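Local coordinates for putative Phosphoglycerate mutase (Plasmodium falciparum, PDB 3EOZ), which probably acts as a protein serine/threonine phosphatase of the histidine phosphatase superfamily, in the family that also holds the phosphoglycerate mutases, at residues I24-H29 against N157-F162; S70-S75 against Y149-C154; H74-R79 against N98-N103. All blocks are in the same frame, centred on the assembly; numbering follows the deposited sequence. Where two conformers were deposited one is given.

Contact 1: I24-H29 against N157-F162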
loop_
_atom_site.group_PDB
_atom_site.type_symbol
_atom_site.label_atom_id
_atom_site.label_comp_id
_atom_site.label_asym_id
_atom_site.label_seq_id
_atom_site.Cartn_x
_atom_site.Cartn_y
_atom_site.Cartn_z
ATOM N N ILE B 24 4.994 1.911 21.306
ATOM C CA ILE B 24 4.405 0.595 21.236
ATOM C C ILE B 24 5.261 -0.206 20.297
ATOM O O ILE B 24 5.701 0.309 19.270
ATOM C CB ILE B 24 2.966 0.646 20.707
ATOM C CG1 ILE B 24 2.102 1.578 21.593
ATOM C CG2 ILE B 24 2.377 -0.772 20.651
ATOM C CD1 ILE B 24 1.092 2.399 20.858
ATOM N N ILE B 25 5.524 -1.456 20.659
ATOM C CA ILE B 25 6.321 -2.329 19.832
ATOM C C ILE B 25 5.600 -3.633 19.592
ATOM O O ILE B 25 5.311 -4.371 20.517
ATOM C CB ILE B 25 7.689 -2.597 20.453
ATOM C CG1 ILE B 25 8.459 -1.280 20.587
ATOM C CG2 ILE B 25 8.481 -3.561 19.594
ATOM C CD1 ILE B 25 9.852 -1.437 21.165
ATOM N N LEU B 26 5.327 -3.909 18.326
ATOM C CA LEU B 26 4.635 -5.123 17.928
ATOM C C LEU B 26 5.645 -6.040 17.262
ATOM O O LEU B 26 6.444 -5.589 16.469
ATOM C CB LEU B 26 3.491 -4.794 16.962
ATOM C CG LEU B 26 2.459 -3.760 17.430
ATOM C CD1 LEU B 26 1.234 -3.676 16.452
ATOM C CD2 LEU B 26 2.010 -4.049 18.890
ATOM N N VAL B 27 5.620 -7.320 17.617
ATOM C CA VAL B 27 6.570 -8.292 17.103
ATOM C C VAL B 27 5.796 -9.472 16.577
ATOM O O VAL B 27 5.039 -10.065 17.324
ATOM C CB VAL B 27 7.556 -8.748 18.204
ATOM C CG1 VAL B 27 8.639 -9.666 17.620
ATOM C CG2 VAL B 27 8.183 -7.517 18.901
ATOM N N ARG B 28 5.960 -9.790 15.290
ATOM C CA ARG B 28 5.290 -10.920 14.627
ATOM C C ARG B 28 5.967 -12.255 14.988
ATOM O O ARG B 28 7.149 -12.278 15.336
ATOM C CB ARG B 28 5.294 -10.685 13.096
ATOM C CG ARG B 28 4.943 -11.903 12.223
ATOM C CD ARG B 28 4.303 -11.544 10.871
ATOM N NE ARG B 28 5.198 -10.833 9.961
ATOM C CZ ARG B 28 6.008 -11.418 9.086
ATOM N NH1 ARG B 28 6.054 -12.740 8.997
ATOM N NH2 ARG B 28 6.777 -10.676 8.304
ATOM N N HIS B 29 5.222 -13.357 14.901
ATOM C CA HIS B 29 5.794 -14.703 14.989
ATOM C C HIS B 29 6.885 -14.918 13.924
ATOM O O HIS B 29 6.736 -14.524 12.754
ATOM C CB HIS B 29 4.715 -15.769 14.786
ATOM C CG HIS B 29 3.605 -15.709 15.785
ATOM N ND1 HIS B 29 3.699 -14.983 16.953
ATOM C CD2 HIS B 29 2.386 -16.303 15.806
ATOM C CE1 HIS B 29 2.571 -15.106 17.635
ATOM N NE2 HIS B 29 1.759 -15.904 16.960
ATOM N N ASN B 157 -2.899 -11.548 12.083
ATOM C CA ASN B 157 -4.253 -11.011 12.081
ATOM C C ASN B 157 -4.427 -9.987 13.201
ATOM O O ASN B 157 -5.250 -9.077 13.101
ATOM C CB ASN B 157 -5.292 -12.137 12.223
ATOM C CG ASN B 157 -5.340 -13.063 10.999
ATOM O OD1 ASN B 157 -4.837 -12.733 9.930
ATOM N ND2 ASN B 157 -5.954 -14.226 11.168
ATOM N N VAL B 158 -3.655 -10.149 14.276
ATOM C CA VAL B 158 -3.721 -9.218 15.383
ATOM C C VAL B 158 -2.969 -7.930 15.024
ATOM O O VAL B 158 -3.550 -6.844 15.128
ATOM C CB VAL B 158 -3.193 -9.851 16.692
ATOM C CG1 VAL B 158 -2.807 -8.754 17.757
ATOM C CG2 VAL B 158 -4.233 -10.841 17.214
ATOM N N ILE B 159 -1.717 -8.060 14.568
ATOM C CA ILE B 159 -0.958 -6.919 14.047
ATOM C C ILE B 159 -1.746 -6.105 13.000
ATOM O O ILE B 159 -1.670 -4.861 12.957
ATOM C CB ILE B 159 0.391 -7.333 13.398
ATOM C CG1 ILE B 159 1.317 -7.924 14.448
ATOM C CG2 ILE B 159 1.064 -6.121 12.790
ATOM C CD1 ILE B 159 2.822 -7.953 14.095
ATOM N N ARG B 160 -2.482 -6.817 12.158
ATOM C CA ARG B 160 -3.274 -6.199 11.111
ATOM C C ARG B 160 -4.377 -5.357 11.695
ATOM O O ARG B 160 -4.536 -4.199 11.308
ATOM C CB ARG B 160 -3.876 -7.264 10.196
ATOM C CG ARG B 160 -4.538 -6.680 8.971
ATOM C CD ARG B 160 -4.782 -7.710 7.903
ATOM N NE ARG B 160 -5.747 -8.710 8.347
ATOM C CZ ARG B 160 -5.570 -10.027 8.274
ATOM N NH1 ARG B 160 -4.448 -10.547 7.763
ATOM N NH2 ARG B 160 -6.533 -10.836 8.711
ATOM N N TYR B 161 -5.144 -5.933 12.614
ATOM C CA TYR B 161 -6.218 -5.206 13.298
ATOM C C TYR B 161 -5.633 -3.973 13.999
ATOM O O TYR B 161 -6.073 -2.866 13.758
ATOM C CB TYR B 161 -6.948 -6.111 14.300
ATOM C CG TYR B 161 -8.011 -5.409 15.133
ATOM C CD1 TYR B 161 -7.671 -4.690 16.265
ATOM C CD2 TYR B 161 -9.374 -5.504 14.805
ATOM C CE1 TYR B 161 -8.637 -4.048 17.032
ATOM C CE2 TYR B 161 -10.347 -4.863 15.563
ATOM C CZ TYR B 161 -9.972 -4.138 16.678
ATOM O OH TYR B 161 -10.923 -3.496 17.443
ATOM N N PHE B 162 -4.618 -4.162 14.836
ATOM C CA PHE B 162 -3.987 -3.039 15.534
ATOM C C PHE B 162 -3.591 -1.907 14.606
ATOM O O PHE B 162 -3.892 -0.751 14.869
ATOM C CB PHE B 162 -2.730 -3.495 16.312
ATOM C CG PHE B 162 -3.018 -4.341 17.544
ATOM C CD1 PHE B 162 -4.311 -4.467 18.074
ATOM C CD2 PHE B 162 -1.984 -5.011 18.177
ATOM C CE1 PHE B 162 -4.548 -5.236 19.203
ATOM C CE2 PHE B 162 -2.219 -5.783 19.318
ATOM C CZ PHE B 162 -3.500 -5.893 19.826
#
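Leu26 meets Ile159 and Phe162 where helix 156-166 packs on the face of strand 22-28. The Leu26 side chain runs out from the strand toward the helix. Its CB lies 4.3 Å from Ile159 CD1. With chi1 at -55°, CG stands anti to the carbonyl carbon, and the side chain leans toward Phe162. Both methyls go to Phe162, CD1 the more closely. CD1 comes in at the edge of the Phe162 ring, in its plane, 3.9 Å from Phe162 CD2 and 4.0 Å from Phe162 CB. Leu26 CD2 lies 4.2 Å from Phe162 CD2.

Ile159 makes the other half of the contact through one methyl. Its CD1 ends against the backbone beyond Leu26, 4.2 Å from Val27 C. It also touches Arg28 CB at 3.8 Å. The aliphatic start of Arg28 thus belongs to the apolar layer, while its guanidinium goes to other partners. Arg28 NE makes a weak hydrogen bond to Cys182 O. The Arg28 side chain lies about 4 Å from a bound phosphate ion, probably from the crystallisation liquor but marking the likely active-site pocket.

No hydrogen bond joins the two segments. Val158 CG1 lies over one face of the Phe162 ring, toward the rim, and Phe139 of helix 114-139 meets that ring edge-to-face. Val27 points the other way, onto Thr56 and Ile87 of helices 49-64 and 78-88. Strand and helix axes approach to 9.3 Å and run roughly antiparallel, at 149°.

This is the interface of sheet and helix layer in an alpha/beta/alpha sandwich, with helices on both faces of a central sheet. At its C-terminal end the strand delivers Arg28 and His29, the start of the RHG signature of the histidine phosphatase fold.

Contact 2: S70-S75 against Y149-C154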
loop_
_atom_site.group_PDB
_atom_site.type_symbol
_atom_site.label_atom_id
_atom_site.label_comp_id
_atom_site.label_asym_id
_atom_site.label_seq_id
_atom_site.Cartn_x
_atom_site.Cartn_y
_atom_site.Cartn_z
ATOM N N SER B 70 10.641 -4.583 30.367
ATOM C CA SER B 70 10.074 -5.196 31.562
ATOM C C SER B 70 9.143 -6.372 31.299
ATOM O O SER B 70 9.107 -7.310 32.101
ATOM C CB SER B 70 9.337 -4.142 32.397
ATOM O OG SER B 70 8.327 -3.491 31.654
ATOM N N VAL B 71 8.376 -6.326 30.204
ATOM C CA VAL B 71 7.410 -7.395 29.884
ATOM C C VAL B 71 7.430 -7.775 28.407
ATOM O O VAL B 71 7.624 -6.939 27.547
ATOM C CB VAL B 71 5.967 -6.985 30.222
ATOM C CG1 VAL B 71 5.022 -8.201 30.118
ATOM C CG2 VAL B 71 5.891 -6.332 31.603
ATOM N N ILE B 72 7.222 -9.053 28.133
ATOM C CA ILE B 72 7.005 -9.550 26.804
ATOM C C ILE B 72 5.633 -10.220 26.839
ATOM O O ILE B 72 5.442 -11.203 27.556
ATOM C CB ILE B 72 8.096 -10.553 26.409
ATOM C CG1 ILE B 72 9.468 -9.861 26.377
ATOM C CG2 ILE B 72 7.808 -11.153 25.049
ATOM C CD1 ILE B 72 10.639 -10.817 26.164
ATOM N N TYR B 73 4.672 -9.685 26.089
ATOM C CA TYR B 73 3.307 -10.240 26.082
ATOM C C TYR B 73 3.104 -11.227 24.951
ATOM O O TYR B 73 3.753 -11.120 23.912
ATOM C CB TYR B 73 2.283 -9.131 25.941
ATOM C CG TYR B 73 2.261 -8.169 27.084
ATOM C CD1 TYR B 73 2.914 -6.945 27.006
ATOM C CD2 TYR B 73 1.586 -8.474 28.245
ATOM C CE1 TYR B 73 2.884 -6.037 28.053
ATOM C CE2 TYR B 73 1.546 -7.579 29.297
ATOM C CZ TYR B 73 2.206 -6.362 29.200
ATOM O OH TYR B 73 2.157 -5.486 30.247
ATOM N N HIS B 74 2.201 -12.186 25.137
ATOM C CA HIS B 74 1.921 -13.149 24.085
ATOM C C HIS B 74 0.583 -13.818 24.274
ATOM O O HIS B 74 -0.046 -13.693 25.310
ATOM C CB HIS B 74 3.032 -14.199 24.019
ATOM C CG HIS B 74 3.153 -15.017 25.264
ATOM N ND1 HIS B 74 2.367 -16.125 25.504
ATOM C CD2 HIS B 74 3.960 -14.882 26.345
ATOM C CE1 HIS B 74 2.673 -16.627 26.687
ATOM N NE2 HIS B 74 3.640 -15.893 27.213
ATOM N N SER B 75 0.144 -14.529 23.247
ATOM C CA SER B 75 -1.139 -15.242 23.290
ATOM C C SER B 75 -0.976 -16.639 23.926
ATOM O O SER B 75 0.117 -17.022 24.319
ATOM C CB SER B 75 -1.684 -15.392 21.872
ATOM O OG SER B 75 -0.977 -16.418 21.189
ATOM N N TYR B 149 10.078 -0.302 28.282
ATOM C CA TYR B 149 9.436 -0.840 27.101
ATOM C C TYR B 149 8.812 -2.208 27.369
ATOM O O TYR B 149 9.345 -2.990 28.130
ATOM C CB TYR B 149 10.460 -0.982 25.983
ATOM C CG TYR B 149 10.882 0.329 25.371
ATOM C CD1 TYR B 149 10.224 0.843 24.270
ATOM C CD2 TYR B 149 11.942 1.051 25.895
ATOM C CE1 TYR B 149 10.603 2.050 23.705
ATOM C CE2 TYR B 149 12.331 2.251 25.338
ATOM C CZ TYR B 149 11.661 2.748 24.235
ATOM O OH TYR B 149 12.041 3.950 23.670
ATOM N N GLN B 150 7.680 -2.490 26.733
ATOM C CA GLN B 150 7.144 -3.850 26.663
ATOM C C GLN B 150 7.043 -4.261 25.193
ATOM O O GLN B 150 6.851 -3.415 24.313
ATOM C CB GLN B 150 5.760 -3.966 27.307
ATOM C CG GLN B 150 5.660 -3.595 28.783
ATOM C CD GLN B 150 5.555 -2.118 29.010
ATOM O OE1 GLN B 150 4.741 -1.458 28.391
ATOM N NE2 GLN B 150 6.410 -1.576 29.892
ATOM N N LEU B 151 7.176 -5.563 24.943
ATOM C CA LEU B 151 7.096 -6.134 23.609
ATOM C C LEU B 151 5.814 -6.913 23.503
ATOM O O LEU B 151 5.542 -7.781 24.324
ATOM C CB LEU B 151 8.273 -7.064 23.354
ATOM C CG LEU B 151 9.659 -6.422 23.415
ATOM C CD1 LEU B 151 10.748 -7.471 23.250
ATOM C CD2 LEU B 151 9.807 -5.372 22.360
ATOM N N VAL B 152 5.001 -6.588 22.506
ATOM C CA VAL B 152 3.743 -7.282 22.315
ATOM C C VAL B 152 3.957 -8.224 21.148
ATOM O O VAL B 152 4.179 -7.776 20.043
ATOM C CB VAL B 152 2.615 -6.290 22.045
ATOM C CG1 VAL B 152 1.276 -6.998 22.008
ATOM C CG2 VAL B 152 2.619 -5.229 23.116
ATOM N N ILE B 153 3.933 -9.528 21.402
ATOM C CA ILE B 153 4.102 -10.508 20.332
ATOM C C ILE B 153 2.738 -10.851 19.772
ATOM O O ILE B 153 1.797 -11.090 20.526
ATOM C CB ILE B 153 4.841 -11.761 20.786
ATOM C CG1 ILE B 153 6.216 -11.364 21.329
ATOM C CG2 ILE B 153 4.999 -12.740 19.622
ATOM C CD1 ILE B 153 7.071 -12.535 21.629
ATOM N N CYS B 154 2.640 -10.852 18.445
ATOM C CA CYS B 154 1.337 -10.825 17.772
ATOM C C CYS B 154 1.242 -11.773 16.591
ATOM O O CYS B 154 2.153 -11.876 15.774
ATOM C CB CYS B 154 1.059 -9.416 17.241
ATOM S SG CYS B 154 0.675 -8.193 18.482
HETATM O O HOH W 1 1.111 -13.551 20.652
#
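The Tyr73 ring takes Gln150 at its edge. Gln150 CB lies near the ring plane, 3.6 Å from Tyr73 CE1. One face of the ring is covered by Val71 CG1, which sits over its centre. Tyr138 meets the ring edge-to-face. The Gln150 amide plane is turned 78° from the ring, although the two side chains run alongside each other. Gln150 bends at chi2 (81°), and its CG also touches Val71 CB at 3.7 Å.

On the other face of the sheet the contact is aliphatic. Ile72 and Leu151 extend alongside each other, with Ile72 CG1 near Leu151 CD1. Ile72 CG2 crosses Ile153 at a slant and packs on Ile153 CD1 at 3.8 Å.

Between these faces runs a parallel ladder. Leu151 N donates to Val71 O at 3.0 Å, and Tyr73 N to Leu151 O at 2.7 Å. Ile153 N reaches Tyr73 O from above the carbonyl plane, 37° out of it. Ser70 N adds a bond to Tyr149 O at the start of the pair. Ser70 OG is hydrogen-bonded to Glu148.

Past His74 the strands separate, and a water continues the ladder. It accepts from Ser75 N and donates to Ile153 O, at 2.6 Å from that oxygen. Nearby, His74 ND1 donates to Ser75 O at 2.7 Å, which ties the imidazole to the turn.

The chemistry is that of two inner sheet strands. Backbone bonds set the register, mixed side chains pack on the Tyr73 face, and apolar ones on the Ile72 face. The water supplies the polar link where direct pairing stops.

Contact 3: H74-R79 against N98-N103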
loop_
_atom_site.group_PDB
_atom_site.type_symbol
_atom_site.label_atom_id
_atom_site.label_comp_id
_atom_site.label_asym_id
_atom_site.label_seq_id
_atom_site.Cartn_x
_atom_site.Cartn_y
_atom_site.Cartn_z
ATOM N N HIS B 74 2.201 -12.186 25.137
ATOM C CA HIS B 74 1.921 -13.149 24.085
ATOM C C HIS B 74 0.583 -13.818 24.274
ATOM O O HIS B 74 -0.046 -13.693 25.310
ATOM C CB HIS B 74 3.032 -14.199 24.019
ATOM C CG HIS B 74 3.153 -15.017 25.264
ATOM N ND1 HIS B 74 2.367 -16.125 25.504
ATOM C CD2 HIS B 74 3.960 -14.882 26.345
ATOM C CE1 HIS B 74 2.673 -16.627 26.687
ATOM N NE2 HIS B 74 3.640 -15.893 27.213
ATOM N N SER B 75 0.144 -14.529 23.247
ATOM C CA SER B 75 -1.139 -15.242 23.290
ATOM C C SER B 75 -0.976 -16.639 23.926
ATOM O O SER B 75 0.117 -17.022 24.319
ATOM C CB SER B 75 -1.684 -15.392 21.872
ATOM O OG SER B 75 -0.977 -16.418 21.189
ATOM N N ASP B 76 -2.073 -17.390 23.990
ATOM C CA ASP B 76 -2.046 -18.788 24.418
ATOM C C ASP B 76 -1.376 -19.712 23.417
ATOM O O ASP B 76 -0.995 -20.815 23.790
ATOM C CB ASP B 76 -3.462 -19.322 24.616
ATOM C CG ASP B 76 -4.158 -18.717 25.808
ATOM O OD1 ASP B 76 -3.467 -18.100 26.640
ATOM O OD2 ASP B 76 -5.394 -18.872 25.912
HETATM N N MSE B 77 -1.240 -19.288 22.158
HETATM C CA MSE B 77 -0.764 -20.176 21.093
HETATM C C MSE B 77 0.662 -20.603 21.323
HETATM O O MSE B 77 1.513 -19.783 21.707
HETATM C CB MSE B 77 -0.824 -19.509 19.725
HETATM C CG MSE B 77 -2.166 -19.558 19.040
HETATM SE SE MSE B 77 -3.582 -18.764 20.076
HETATM C CE MSE B 77 -4.698 -20.364 20.312
ATOM N N ILE B 78 0.919 -21.877 21.034
ATOM C CA ILE B 78 2.207 -22.493 21.305
ATOM C C ILE B 78 3.323 -21.730 20.629
ATOM O O ILE B 78 4.292 -21.365 21.276
ATOM C CB ILE B 78 2.239 -23.988 20.870
ATOM C CG1 ILE B 78 1.056 -24.739 21.514
ATOM C CG2 ILE B 78 3.582 -24.627 21.231
ATOM C CD1 ILE B 78 1.324 -26.195 21.907
ATOM N N ARG B 79 3.181 -21.493 19.329
ATOM C CA ARG B 79 4.160 -20.677 18.550
ATOM C C ARG B 79 4.386 -19.263 19.087
ATOM O O ARG B 79 5.510 -18.736 18.997
ATOM C CB ARG B 79 3.754 -20.577 17.077
ATOM C CG ARG B 79 2.296 -20.642 16.879
ATOM C CD ARG B 79 1.828 -20.119 15.550
ATOM N NE ARG B 79 0.373 -20.232 15.556
ATOM C CZ ARG B 79 -0.444 -19.697 14.670
ATOM N NH1 ARG B 79 0.027 -18.991 13.648
ATOM N NH2 ARG B 79 -1.748 -19.881 14.810
ATOM N N ASN B 98 1.174 -13.896 29.664
ATOM C CA ASN B 98 0.184 -14.483 28.770
ATOM C C ASN B 98 -1.079 -13.639 28.771
ATOM O O ASN B 98 -1.622 -13.354 29.837
ATOM C CB ASN B 98 -0.151 -15.902 29.241
ATOM C CG ASN B 98 -1.098 -16.647 28.288
ATOM O OD1 ASN B 98 -2.128 -16.123 27.871
ATOM N ND2 ASN B 98 -0.747 -17.886 27.954
ATOM N N ASP B 99 -1.548 -13.253 27.583
ATOM C CA ASP B 99 -2.780 -12.479 27.433
ATOM C C ASP B 99 -3.653 -13.201 26.425
ATOM O O ASP B 99 -3.418 -13.105 25.225
ATOM C CB ASP B 99 -2.488 -11.049 26.963
ATOM C CG ASP B 99 -3.739 -10.179 26.886
ATOM O OD1 ASP B 99 -4.848 -10.721 27.062
ATOM O OD2 ASP B 99 -3.613 -8.947 26.648
ATOM N N PRO B 100 -4.659 -13.948 26.908
ATOM C CA PRO B 100 -5.582 -14.616 25.991
ATOM C C PRO B 100 -6.322 -13.669 25.026
ATOM O O PRO B 100 -6.813 -14.126 23.997
ATOM C CB PRO B 100 -6.582 -15.324 26.931
ATOM C CG PRO B 100 -6.350 -14.799 28.255
ATOM C CD PRO B 100 -4.957 -14.272 28.312
ATOM N N ASN B 101 -6.398 -12.380 25.360
ATOM C CA ASN B 101 -6.942 -11.362 24.446
ATOM C C ASN B 101 -6.129 -11.172 23.145
ATOM O O ASN B 101 -6.682 -10.697 22.153
ATOM C CB ASN B 101 -7.118 -10.020 25.168
ATOM C CG ASN B 101 -8.299 -10.017 26.127
ATOM O OD1 ASN B 101 -9.245 -10.790 25.965
ATOM N ND2 ASN B 101 -8.274 -9.112 27.092
ATOM N N LEU B 102 -4.843 -11.563 23.159
ATOM C CA LEU B 102 -3.987 -11.598 21.970
ATOM C C LEU B 102 -4.205 -12.825 21.073
ATOM O O LEU B 102 -3.562 -12.953 20.032
ATOM C CB LEU B 102 -2.502 -11.553 22.377
ATOM C CG LEU B 102 -1.911 -10.248 22.913
ATOM C CD1 LEU B 102 -0.515 -10.483 23.383
ATOM C CD2 LEU B 102 -1.936 -9.111 21.862
ATOM N N ASN B 103 -5.095 -13.732 21.466
ATOM C CA ASN B 103 -5.393 -14.920 20.656
ATOM C C ASN B 103 -5.918 -14.572 19.279
ATOM O O ASN B 103 -6.831 -13.760 19.146
ATOM C CB ASN B 103 -6.444 -15.797 21.331
ATOM C CG ASN B 103 -5.893 -16.590 22.504
ATOM O OD1 ASN B 103 -4.736 -16.429 22.912
ATOM N ND2 ASN B 103 -6.724 -17.458 23.050
#
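Asp76 and Asn103 both turn CG anti to the carbonyl carbon, with chi1 at -70° and -75°, and this brings their polar ends together. Asn103 OD1 accepts from Asp76 N at 3.0 Å, in a nearly straight bond. The same amide sends its ND2 toward Asp76 OD2, a weak bond at 3.5 Å. Asn103 therefore holds Asp76 firmly at the backbone N and weakly at the carboxylate. The carboxylate and amide planes are strongly twisted against each other, not coplanar. The selenium of Met77, a selenomethionine, sits over one face of the Asn103 amide, with Met77 SE 3.9 Å from Asn103 OD1.

His74 packs against Asn98, the first residue of the other segment. With chi1 at 63°, its CG sits between the backbone N and the carbonyl carbon, and one ring face turns to Asn98. Asn98 CA stands over that face, off centre, in a CH-pi contact. Beside it Asp99 N donates to His74 O at 2.8 Å, a link that carries the pairing of strands 68-74 and 95-98 one residue past the latter.

Leu102 adds the apolar part. Its CD1 packs on the backbone at 3.6 Å from His74 C, and Leu102 CB meets Ser75 CB at 4.0 Å.

Each segment also braces itself. Ser75 OG accepts from Met77 N in an ST turn, just ahead of helix 78-88. Asp99 OD1 accepts from Asn101 N in an Asx turn, while Asp99 OD2 bonds to Tyr138 OH. Arg79, near the start of helix 78-88, forms salt bridges to Glu104 and to a bound phosphate ion, probably from the crystallisation liquor.

Neutral amide and backbone groups thus do much of the linking. Asp76 takes part through its own N-H as well as its carboxylate, so the loop is tied to the turn that leads to Arg79.

The three contacts lie close together, with centres 10 to 12 Å apart. Contacts 1 and 2 share the central sheet: strands 22-28 and 148-154 are neighbours, joined by probable hydrogen bonds from Val27 to Val152 and Cys154. Strand 148-154 then runs into helix 156-166 of contact 1. Contacts 2 and 3 share His74 and Ser75, where strand 68-74 turns toward helix 78-88. Along the chain the order is 24-29, 70-79, 98-103, 149-154, 157-162, so contact 1 encloses the others. Leu102 bridges all three, touching Val152, Val158 and Phe162. All three lie on or beside the parallel strands whose C-terminal ends lead to Arg28 and Arg79, close to the bound phosphate ion.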